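Local coordinates for protein hyaluronoglucosaminidase (Apis mellifera, PDB 1FCQ) that probably hydrolyses hyaluronan as a venom glycosidase of family 56, built on a seven-stranded TIM barrel, and is a major allergen of bee venom, at residues A[82-88]-A[163-168]; A[133-138]-A[149-153]; A[187-191]-A[201-205]; A[205-210]-A[247-251]. All coordinates share one frame; numbering follows the deposited sequence.

Four contacts of one chain illustrate how helices and loops are held together in a TIM-barrel enzyme. Contacts 1 and 2 share the long helix 146-175: helix 84-98 meets its second half and helix 127-140 its beginning, with centres 21 Å apart and nearest atoms about 9 Å apart. Contacts 3 and 4 form a second group, their centres 8 Å apart. They share Thr205 and helix 203-210, and they touch where Asn209 ND2 lies 3.0 Å from Tyr188 O, a probable hydrogen bond. The two groups stand well apart, with centres 24 to 27 Å from one another. Contact 3 involves the connection that follows strand 180-183, at the barrel end where TIM-barrel enzymes generally carry their active sites.

Contact 1: A[82-88]-A[163-168]; sequences GNLTKHL and LFMEET
Phe164 sets its ring against the first turn of helix 84-98 and has the most surface buried here. The far end of the ring meets backbone: CZ lies 3.6 Å from Leu84 CA, with the carbonyl carbons of Gly82 and Asn83 at the ring edge. Further round the same rim, Phe164 CE2 comes 3.7 Å from His87 CB. Leu84 takes one face. Its CD2 methyl stands 4.1 Å from the centroid of the Phe164 ring and only 14° off the ring normal, a CH-pi contact. The other branch of Leu84 turns to a different neighbour, CD1 reaching Leu163 CD2 at 3.7 Å. Leu163 meets it by setting CG anti to the backbone N (chi1 -174°). The ring of His87 lies obliquely to that of Phe164, their centroids 5.5 Å apart, and it also meets the ring of Phe60. Pro61 touches Phe164 as well. The helix start that receives the ring is capped by Asn83, whose OD1 accepts from Lys86 N at 3.0 Å and also from the hydroxyl of Thr85. With the axes of the two short helical segments inclined by 36° and no hydrogen bond joining them, the chemistry implies a contact held by shape and dispersion: an aromatic ring, with one leucine methyl over its face and backbone at its edge, is wedged between two helices.

Contact 2: A[133-138]-A[149-153]; sequences SVEVVR and VEQEA
Val149 CG1 lies at the centre of this crossing, touched by three residues of helix 127-140. Arg138 CG approaches to 3.7 Å, Val134 CG1 to 3.9 Å and Val137 CG1 to 4.0 Å, all measured to that one methyl of Val149, CG1. The extended Arg138 chain runs past Val149, so that CG1 also faces the centre of one side of its guanidinium. One turn on, Ala153 offers a smaller surface: its CB lies 3.7 Å from Val134 CG2. Val137 spans both turns. Placing CG1 anti to the backbone N (chi1 177°) sends that branch to Val149, while CG2 rests 3.7 Å from Ala153 N and also meets the aliphatic part of Glu152. The small alanine lets the backbones come near, with Val134 CA and Ala153 CA 5.1 Å apart.

Charged groups border this apolar centre. Glu150 bends at chi2 and lays its carboxylate beside Val134 CG2. Its OE2 makes a long salt bridge to Arg138 NH2 at 3.9 Å, the two flat groups turned 69° apart. Asp146 is the stronger partner of Arg138, holding the guanidinium from the start of helix 146-175. Farther out, the Glu152 carboxylate is paired with Arg156 and Arg155, and Ser133 OG is bonded to Tyr129 O and Gln80.

In the fold, the contact joins two successive helices, 127-140 and 146-175, across a short connection, and their segments cross at 120°. Ser133 continues the interface to Phe157 farther along helix 146-175, and to the loop residues Val78 and Phe119.

Contact 3: A[187-191]-A[201-205]; sequences PYCYN and CEATT
Cys189 and Cys201 point their sulfurs at each other from two unlike backbones, and the SG-SG bond of 2.0 Å makes the link covalent. Cys189 holds SG anti to the backbone N (chi1 179°), whereas Cys201 turns its sulfur beside the backbone N, and these two settings aim the sulfurs at each other. The disulfide itself has a chi3 of -96°, close to the perpendicular preferred by such bonds, and this sets Cys189 CB and Cys201 CB 3.9 Å apart. A backbone bond runs alongside: Glu202 N donates to Cys189 O at 2.9 Å with a nearly straight N-H (161°).

Tyr190 and Thr205 make the second meeting, their side chains crossing at about a right angle. Thr205 presents OG1 to the edge of the tyrosine ring, near its plane and 3.1 Å from Tyr190 CD1, while Thr205 CG2 lies 3.5 Å from Tyr188 O. Outside the two segments the Tyr190 ring also meets Trp123 edge-to-face.

Glu202 stands at the N-cap of helix 203-210. Its OE1 accepts from Thr205 OG1 at 2.7 Å, on the anti side, though tilted from the carboxylate plane, and more weakly from Thr205 N. This ties the threonine to the carboxylate, which also forms a salt bridge with Arg120.

The whole is a disulfide-closed beta-alpha loop of a TIM barrel: it ties the segment that follows strand 180-183 to the capped beginning of helix 203-210, on the side of the barrel where enzymes of this fold generally bind substrate.

Contact 4: A[205-210]-A[247-251]; sequences TMQEND and EALRI
Glu247 OE2 is gripped from opposite faces of its carboxylate. Asn209 ND2 donates from one side at 2.8 Å, with an almost perfectly straight N-H (176°) and the oxygen lying in the plane of the amide. From the other side Arg250 NH2 reaches Glu247 OE2 at 2.7 Å. The second carboxylate oxygen, Glu247 OE1, takes a weaker bond from Arg250 NH1, also at 2.7 Å, so glutamate and arginine pair one turn apart on the same helix. Both send CG anti to the backbone N and then bend, Glu247 at chi2 and Arg250 at chi3 (91°), which brings their ends together beside the helix.

Arg250 carries the charge across to helix 203-210. Its NH2 meets Asp210 OD1 at 3.0 Å, from above the carboxylate plane, and adds a weak bond to Met206 O. The guanidinium thus links two carboxylates in one salt-bridge network, probably easing the burial of the Glu247 charge. Apolar groups border the network: Met206 CG lies 3.3 Å from Glu247 OE1, and Ile251 CD1 packs 3.8 Å from Asn209 CB while covering part of one guanidinium face. Asn209 ND2 has a second acceptor in Tyr188 O, which joins this network to the disulfide loop.

Helices 203-210 and 234-253 run side by side in the same general direction; the axes of segments 205-210 and 247-251 are 10.9 Å apart at closest and inclined by 32°. Toward the barrel, helix 234-253 sets Ala248 and Ile251 on Leu222 of strand 221-222, and Ala248 and Leu249 on Val262 of strand 261-267.

Contact 1: A[82-88]-A[163-168]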
# COMPACT_ATOMS: atom_id res chain seq x y z
N GLY A 82 5.23 13.44 17.35
CA GLY A 82 6.34 13.25 16.44
C GLY A 82 7.07 14.51 16.02
O GLY A 82 6.52 15.61 16.00
N ASN A 83 8.31 14.33 15.63
CA ASN A 83 9.18 15.39 15.13
C ASN A 83 9.10 15.35 13.61
O ASN A 83 9.72 14.49 12.98
CB ASN A 83 10.62 15.16 15.61
CG ASN A 83 11.54 16.31 15.25
OD1 ASN A 83 11.38 16.94 14.21
ND2 ASN A 83 12.50 16.59 16.13
N LEU A 84 8.34 16.26 13.03
CA LEU A 84 8.09 16.30 11.59
C LEU A 84 9.34 16.61 10.79
O LEU A 84 9.65 15.99 9.77
CB LEU A 84 7.08 17.40 11.28
CG LEU A 84 6.01 17.31 10.21
CD1 LEU A 84 5.65 18.68 9.65
CD2 LEU A 84 6.27 16.32 9.09
N THR A 85 10.09 17.63 11.25
CA THR A 85 11.29 18.02 10.51
C THR A 85 12.29 16.89 10.45
O THR A 85 12.84 16.64 9.37
CB THR A 85 11.91 19.33 11.04
OG1 THR A 85 12.40 19.11 12.36
CG2 THR A 85 10.88 20.45 11.03
N LYS A 86 12.48 16.13 11.52
CA LYS A 86 13.36 14.97 11.54
C LYS A 86 12.89 13.93 10.52
O LYS A 86 13.66 13.46 9.69
CB LYS A 86 13.37 14.34 12.94
CG LYS A 86 14.39 13.22 13.08
CD LYS A 86 14.36 12.56 14.44
CE LYS A 86 14.68 13.53 15.57
NZ LYS A 86 16.04 14.13 15.41
N HIS A 87 11.59 13.65 10.56
CA HIS A 87 11.01 12.71 9.59
C HIS A 87 11.23 13.17 8.16
O HIS A 87 11.66 12.37 7.30
CB HIS A 87 9.52 12.54 9.88
CG HIS A 87 8.83 11.83 8.74
ND1 HIS A 87 7.90 12.38 7.88
CD2 HIS A 87 9.06 10.57 8.32
CE1 HIS A 87 7.58 11.45 7.01
NE2 HIS A 87 8.25 10.33 7.24
N LEU A 88 10.93 14.44 7.85
CA LEU A 88 11.07 14.89 6.47
C LEU A 88 12.52 14.89 5.99
O LEU A 88 12.78 14.62 4.81
CB LEU A 88 10.45 16.29 6.27
CG LEU A 88 8.94 16.31 6.53
CD1 LEU A 88 8.39 17.73 6.49
CD2 LEU A 88 8.23 15.41 5.51
N LEU A 163 -0.87 15.75 8.89
CA LEU A 163 0.34 16.52 8.63
C LEU A 163 1.47 15.64 8.14
O LEU A 163 2.10 15.91 7.12
CB LEU A 163 0.74 17.27 9.90
CG LEU A 163 1.92 18.24 9.78
CD1 LEU A 163 1.67 19.31 8.73
CD2 LEU A 163 2.26 18.84 11.13
N PHE A 164 1.71 14.53 8.86
CA PHE A 164 2.79 13.64 8.47
C PHE A 164 2.55 13.03 7.09
O PHE A 164 3.46 13.00 6.27
CB PHE A 164 3.01 12.56 9.54
CG PHE A 164 3.97 12.98 10.63
CD1 PHE A 164 3.56 13.72 11.72
CD2 PHE A 164 5.32 12.66 10.52
CE1 PHE A 164 4.45 14.10 12.70
CE2 PHE A 164 6.22 13.06 11.48
CZ PHE A 164 5.79 13.78 12.58
N MET A 165 1.33 12.50 6.87
CA MET A 165 1.10 11.86 5.57
C MET A 165 1.08 12.87 4.43
O MET A 165 1.66 12.66 3.36
CB MET A 165 -0.19 11.04 5.59
CG MET A 165 -0.05 9.76 6.40
SD MET A 165 -1.52 8.72 6.28
CE MET A 165 -1.42 8.15 4.58
N GLU A 166 0.37 13.98 4.61
CA GLU A 166 0.30 14.96 3.51
C GLU A 166 1.63 15.60 3.23
O GLU A 166 1.98 15.76 2.06
CB GLU A 166 -0.79 15.98 3.83
CG GLU A 166 -1.12 16.87 2.65
CD GLU A 166 -2.28 17.80 2.92
OE1 GLU A 166 -2.89 17.76 4.01
OE2 GLU A 166 -2.58 18.59 1.99
N GLU A 167 2.42 15.96 4.25
CA GLU A 167 3.70 16.59 3.99
C GLU A 167 4.69 15.68 3.31
O GLU A 167 5.44 16.11 2.44
CB GLU A 167 4.32 17.14 5.29
CG GLU A 167 3.69 18.45 5.72
CD GLU A 167 3.82 19.51 4.63
OE1 GLU A 167 4.90 19.75 4.07
OE2 GLU A 167 2.77 20.08 4.35
N THR A 168 4.65 14.40 3.68
CA THR A 168 5.55 13.43 3.05
C THR A 168 5.20 13.27 1.57
O THR A 168 6.09 13.20 0.72
CB THR A 168 5.46 12.07 3.76
OG1 THR A 168 5.70 12.29 5.16
CG2 THR A 168 6.49 11.10 3.21

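Contact 2: A[133-138]-A[149-153]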
# COMPACT_ATOMS: atom_id res chain seq x y z
N SER A 133 -2.90 8.00 22.47
CA SER A 133 -3.42 9.34 22.22
C SER A 133 -4.21 9.84 23.43
O SER A 133 -4.03 10.99 23.84
CB SER A 133 -4.33 9.35 21.00
OG SER A 133 -3.59 9.00 19.83
N VAL A 134 -5.11 9.01 23.93
CA VAL A 134 -5.92 9.37 25.10
C VAL A 134 -5.06 9.51 26.35
O VAL A 134 -5.21 10.49 27.10
CB VAL A 134 -7.03 8.33 25.32
CG1 VAL A 134 -7.76 8.63 26.63
CG2 VAL A 134 -8.01 8.33 24.16
N GLU A 135 -4.11 8.60 26.57
CA GLU A 135 -3.24 8.69 27.74
C GLU A 135 -2.50 10.01 27.81
O GLU A 135 -2.38 10.63 28.87
CB GLU A 135 -2.28 7.51 27.74
CG GLU A 135 -1.15 7.50 28.74
CD GLU A 135 -0.10 6.44 28.42
OE1 GLU A 135 -0.33 5.58 27.54
OE2 GLU A 135 0.97 6.51 29.06
N VAL A 136 -1.96 10.48 26.69
CA VAL A 136 -1.22 11.73 26.63
C VAL A 136 -2.12 12.91 26.99
O VAL A 136 -1.67 13.78 27.75
CB VAL A 136 -0.64 11.89 25.20
CG1 VAL A 136 -0.12 13.29 24.94
CG2 VAL A 136 0.47 10.86 25.03
N VAL A 137 -3.35 12.92 26.49
CA VAL A 137 -4.28 14.01 26.80
C VAL A 137 -4.61 13.98 28.29
O VAL A 137 -4.61 15.03 28.95
CB VAL A 137 -5.58 13.99 25.99
CG1 VAL A 137 -6.54 15.11 26.43
CG2 VAL A 137 -5.30 14.18 24.50
N ARG A 138 -4.91 12.79 28.79
CA ARG A 138 -5.22 12.65 30.22
C ARG A 138 -4.07 13.13 31.08
O ARG A 138 -4.30 13.79 32.11
CB ARG A 138 -5.52 11.19 30.56
CG ARG A 138 -6.90 10.75 30.13
CD ARG A 138 -7.29 9.43 30.82
NE ARG A 138 -8.39 8.83 30.09
CZ ARG A 138 -9.66 9.18 30.04
NH1 ARG A 138 -10.14 10.21 30.73
NH2 ARG A 138 -10.49 8.47 29.28
N VAL A 149 -11.54 14.94 26.79
CA VAL A 149 -10.32 14.15 26.61
C VAL A 149 -10.40 13.33 25.33
O VAL A 149 -9.45 13.36 24.54
CB VAL A 149 -10.09 13.21 27.81
CG1 VAL A 149 -8.99 12.19 27.50
CG2 VAL A 149 -9.74 13.99 29.07
N GLU A 150 -11.47 12.57 25.15
CA GLU A 150 -11.63 11.73 23.97
C GLU A 150 -11.60 12.55 22.68
O GLU A 150 -10.93 12.19 21.70
CB GLU A 150 -12.94 10.95 24.07
CG GLU A 150 -12.87 9.88 25.17
CD GLU A 150 -11.95 8.75 24.75
OE1 GLU A 150 -11.60 8.65 23.55
OE2 GLU A 150 -11.57 7.94 25.61
N GLN A 151 -12.34 13.64 22.69
CA GLN A 151 -12.43 14.55 21.53
C GLN A 151 -11.07 15.12 21.15
O GLN A 151 -10.66 15.19 19.98
CB GLN A 151 -13.43 15.61 21.95
CG GLN A 151 -13.48 16.99 21.36
CD GLN A 151 -14.52 17.83 22.08
OE1 GLN A 151 -14.22 18.86 22.69
NE2 GLN A 151 -15.77 17.38 22.03
N GLU A 152 -10.31 15.55 22.16
CA GLU A 152 -8.98 16.10 21.97
C GLU A 152 -8.01 15.05 21.44
O GLU A 152 -7.23 15.31 20.52
CB GLU A 152 -8.48 16.71 23.28
CG GLU A 152 -7.12 17.37 23.18
CD GLU A 152 -7.10 18.67 22.40
OE1 GLU A 152 -8.17 19.05 21.89
OE2 GLU A 152 -6.04 19.30 22.29
N ALA A 153 -8.05 13.84 21.99
CA ALA A 153 -7.18 12.76 21.55
C ALA A 153 -7.37 12.48 20.05
O ALA A 153 -6.40 12.40 19.31
CB ALA A 153 -7.50 11.49 22.34

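Contact 3: A[187-191]-A[201-205]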
# COMPACT_ATOMS: atom_id res chain seq x y z
N PRO A 187 -7.31 3.83 -0.92
CA PRO A 187 -8.13 3.84 0.25
C PRO A 187 -8.42 2.46 0.81
O PRO A 187 -8.49 1.46 0.08
CB PRO A 187 -9.46 4.44 -0.28
CG PRO A 187 -9.51 3.92 -1.69
CD PRO A 187 -8.10 3.97 -2.17
N TYR A 188 -8.64 2.42 2.12
CA TYR A 188 -9.04 1.20 2.82
C TYR A 188 -10.53 0.95 2.60
O TYR A 188 -11.27 1.81 2.12
CB TYR A 188 -8.70 1.30 4.30
CG TYR A 188 -7.24 0.99 4.55
CD1 TYR A 188 -6.26 1.95 4.47
CD2 TYR A 188 -6.85 -0.32 4.81
CE1 TYR A 188 -4.92 1.66 4.67
CE2 TYR A 188 -5.51 -0.63 5.01
CZ TYR A 188 -4.55 0.36 4.94
OH TYR A 188 -3.23 0.06 5.15
N CYS A 189 -10.98 -0.27 2.90
CA CYS A 189 -12.33 -0.74 2.64
C CYS A 189 -12.92 -1.53 3.79
O CYS A 189 -14.07 -1.34 4.23
CB CYS A 189 -12.22 -1.64 1.39
SG CYS A 189 -13.74 -2.44 0.82
N TYR A 190 -12.14 -2.45 4.32
CA TYR A 190 -12.44 -3.31 5.45
C TYR A 190 -13.64 -4.23 5.21
O TYR A 190 -14.48 -4.44 6.10
CB TYR A 190 -12.63 -2.51 6.74
CG TYR A 190 -11.53 -1.51 7.04
CD1 TYR A 190 -11.78 -0.14 7.04
CD2 TYR A 190 -10.23 -1.94 7.25
CE1 TYR A 190 -10.76 0.75 7.30
CE2 TYR A 190 -9.21 -1.05 7.50
CZ TYR A 190 -9.48 0.30 7.52
OH TYR A 190 -8.46 1.19 7.77
N ASN A 191 -13.74 -4.78 4.01
CA ASN A 191 -14.80 -5.71 3.64
C ASN A 191 -14.39 -7.10 4.14
O ASN A 191 -13.20 -7.31 4.39
CB ASN A 191 -15.06 -5.75 2.15
CG ASN A 191 -13.85 -5.86 1.24
OD1 ASN A 191 -12.72 -5.71 1.71
ND2 ASN A 191 -14.08 -6.08 -0.04
N CYS A 201 -17.57 -2.39 1.18
CA CYS A 201 -16.73 -1.76 2.19
C CYS A 201 -17.57 -1.28 3.39
O CYS A 201 -18.76 -1.02 3.22
CB CYS A 201 -16.00 -0.54 1.63
SG CYS A 201 -14.92 -0.90 0.24
N GLU A 202 -16.93 -1.11 4.54
CA GLU A 202 -17.63 -0.62 5.72
C GLU A 202 -18.18 0.76 5.38
O GLU A 202 -17.45 1.58 4.82
CB GLU A 202 -16.69 -0.55 6.92
CG GLU A 202 -17.40 -0.36 8.25
CD GLU A 202 -16.63 0.54 9.19
OE1 GLU A 202 -15.96 1.48 8.73
OE2 GLU A 202 -16.71 0.30 10.41
N ALA A 203 -19.44 1.01 5.74
CA ALA A 203 -20.02 2.31 5.38
C ALA A 203 -19.34 3.51 6.01
O ALA A 203 -19.14 4.52 5.31
CB ALA A 203 -21.50 2.29 5.80
N THR A 204 -18.98 3.41 7.29
CA THR A 204 -18.33 4.56 7.92
C THR A 204 -16.99 4.85 7.25
O THR A 204 -16.68 6.03 7.07
CB THR A 204 -18.22 4.40 9.44
OG1 THR A 204 -19.57 4.23 9.94
CG2 THR A 204 -17.61 5.64 10.08
N THR A 205 -16.27 3.82 6.87
CA THR A 205 -15.00 3.98 6.15
C THR A 205 -15.22 4.67 4.81
O THR A 205 -14.42 5.53 4.41
CB THR A 205 -14.32 2.61 5.95
OG1 THR A 205 -13.85 2.16 7.23
CG2 THR A 205 -13.13 2.71 4.99

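Contact 4: A[205-210]-A[247-251]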
# COMPACT_ATOMS: atom_id res chain seq x y z
N THR A 205 -16.27 3.82 6.87
CA THR A 205 -15.00 3.98 6.15
C THR A 205 -15.22 4.67 4.81
O THR A 205 -14.42 5.53 4.41
CB THR A 205 -14.32 2.61 5.95
OG1 THR A 205 -13.85 2.16 7.23
CG2 THR A 205 -13.13 2.71 4.99
N MET A 206 -16.34 4.37 4.14
CA MET A 206 -16.60 5.05 2.87
C MET A 206 -16.73 6.55 3.14
O MET A 206 -16.18 7.35 2.38
CB MET A 206 -17.84 4.51 2.17
CG MET A 206 -17.63 3.04 1.76
SD MET A 206 -19.05 2.52 0.78
CE MET A 206 -20.40 2.86 1.87
N GLN A 207 -17.45 6.90 4.20
CA GLN A 207 -17.64 8.30 4.55
C GLN A 207 -16.31 8.97 4.93
O GLN A 207 -16.03 10.08 4.46
CB GLN A 207 -18.62 8.46 5.71
CG GLN A 207 -19.96 7.78 5.53
CD GLN A 207 -20.93 8.10 6.65
OE1 GLN A 207 -20.91 7.48 7.71
NE2 GLN A 207 -21.80 9.09 6.46
N GLU A 208 -15.50 8.26 5.70
CA GLU A 208 -14.18 8.79 6.06
C GLU A 208 -13.30 8.92 4.83
O GLU A 208 -12.56 9.90 4.71
CB GLU A 208 -13.56 7.92 7.15
CG GLU A 208 -14.37 8.09 8.45
CD GLU A 208 -14.16 6.93 9.40
OE1 GLU A 208 -13.58 5.89 9.01
OE2 GLU A 208 -14.59 7.08 10.57
N ASN A 209 -13.38 8.01 3.85
CA ASN A 209 -12.59 8.20 2.63
C ASN A 209 -13.05 9.43 1.86
O ASN A 209 -12.24 10.15 1.29
CB ASN A 209 -12.71 6.96 1.72
CG ASN A 209 -11.92 5.79 2.27
OD1 ASN A 209 -10.94 5.95 3.00
ND2 ASN A 209 -12.33 4.58 1.86
N ASP A 210 -14.37 9.66 1.86
CA ASP A 210 -14.91 10.82 1.17
C ASP A 210 -14.36 12.11 1.78
O ASP A 210 -14.16 13.06 1.01
CB ASP A 210 -16.44 10.89 1.26
CG ASP A 210 -17.17 9.77 0.58
OD1 ASP A 210 -16.65 9.11 -0.33
OD2 ASP A 210 -18.33 9.51 0.98
N GLU A 247 -14.14 0.91 -4.33
CA GLU A 247 -13.92 2.03 -3.42
C GLU A 247 -12.90 2.99 -4.01
O GLU A 247 -13.08 4.21 -4.04
CB GLU A 247 -13.46 1.53 -2.05
CG GLU A 247 -13.31 2.60 -0.99
CD GLU A 247 -14.63 3.20 -0.54
OE1 GLU A 247 -15.70 2.68 -0.92
OE2 GLU A 247 -14.57 4.22 0.17
N ALA A 248 -11.80 2.45 -4.53
CA ALA A 248 -10.79 3.30 -5.15
C ALA A 248 -11.33 4.04 -6.38
O ALA A 248 -11.01 5.22 -6.53
CB ALA A 248 -9.55 2.49 -5.52
N LEU A 249 -12.13 3.38 -7.23
CA LEU A 249 -12.66 4.10 -8.40
C LEU A 249 -13.62 5.21 -7.98
O LEU A 249 -13.60 6.27 -8.61
CB LEU A 249 -13.36 3.09 -9.31
CG LEU A 249 -12.43 2.12 -10.04
CD1 LEU A 249 -13.22 0.96 -10.62
CD2 LEU A 249 -11.65 2.83 -11.13
N ARG A 250 -14.42 5.01 -6.93
CA ARG A 250 -15.34 6.06 -6.51
C ARG A 250 -14.56 7.30 -6.10
O ARG A 250 -14.89 8.42 -6.47
CB ARG A 250 -16.25 5.66 -5.33
CG ARG A 250 -17.19 6.80 -4.92
CD ARG A 250 -18.13 6.46 -3.78
NE ARG A 250 -17.64 6.76 -2.42
CZ ARG A 250 -16.84 5.92 -1.78
NH1 ARG A 250 -16.51 4.81 -2.42
NH2 ARG A 250 -16.37 6.16 -0.56
N ILE A 251 -13.48 7.09 -5.34
CA ILE A 251 -12.65 8.17 -4.84
C ILE A 251 -11.86 8.78 -5.99
O ILE A 251 -11.74 10.01 -6.09
CB ILE A 251 -11.71 7.66 -3.72
CG1 ILE A 251 -12.51 7.15 -2.53
CG2 ILE A 251 -10.73 8.74 -3.31
CD1 ILE A 251 -13.45 8.10 -1.84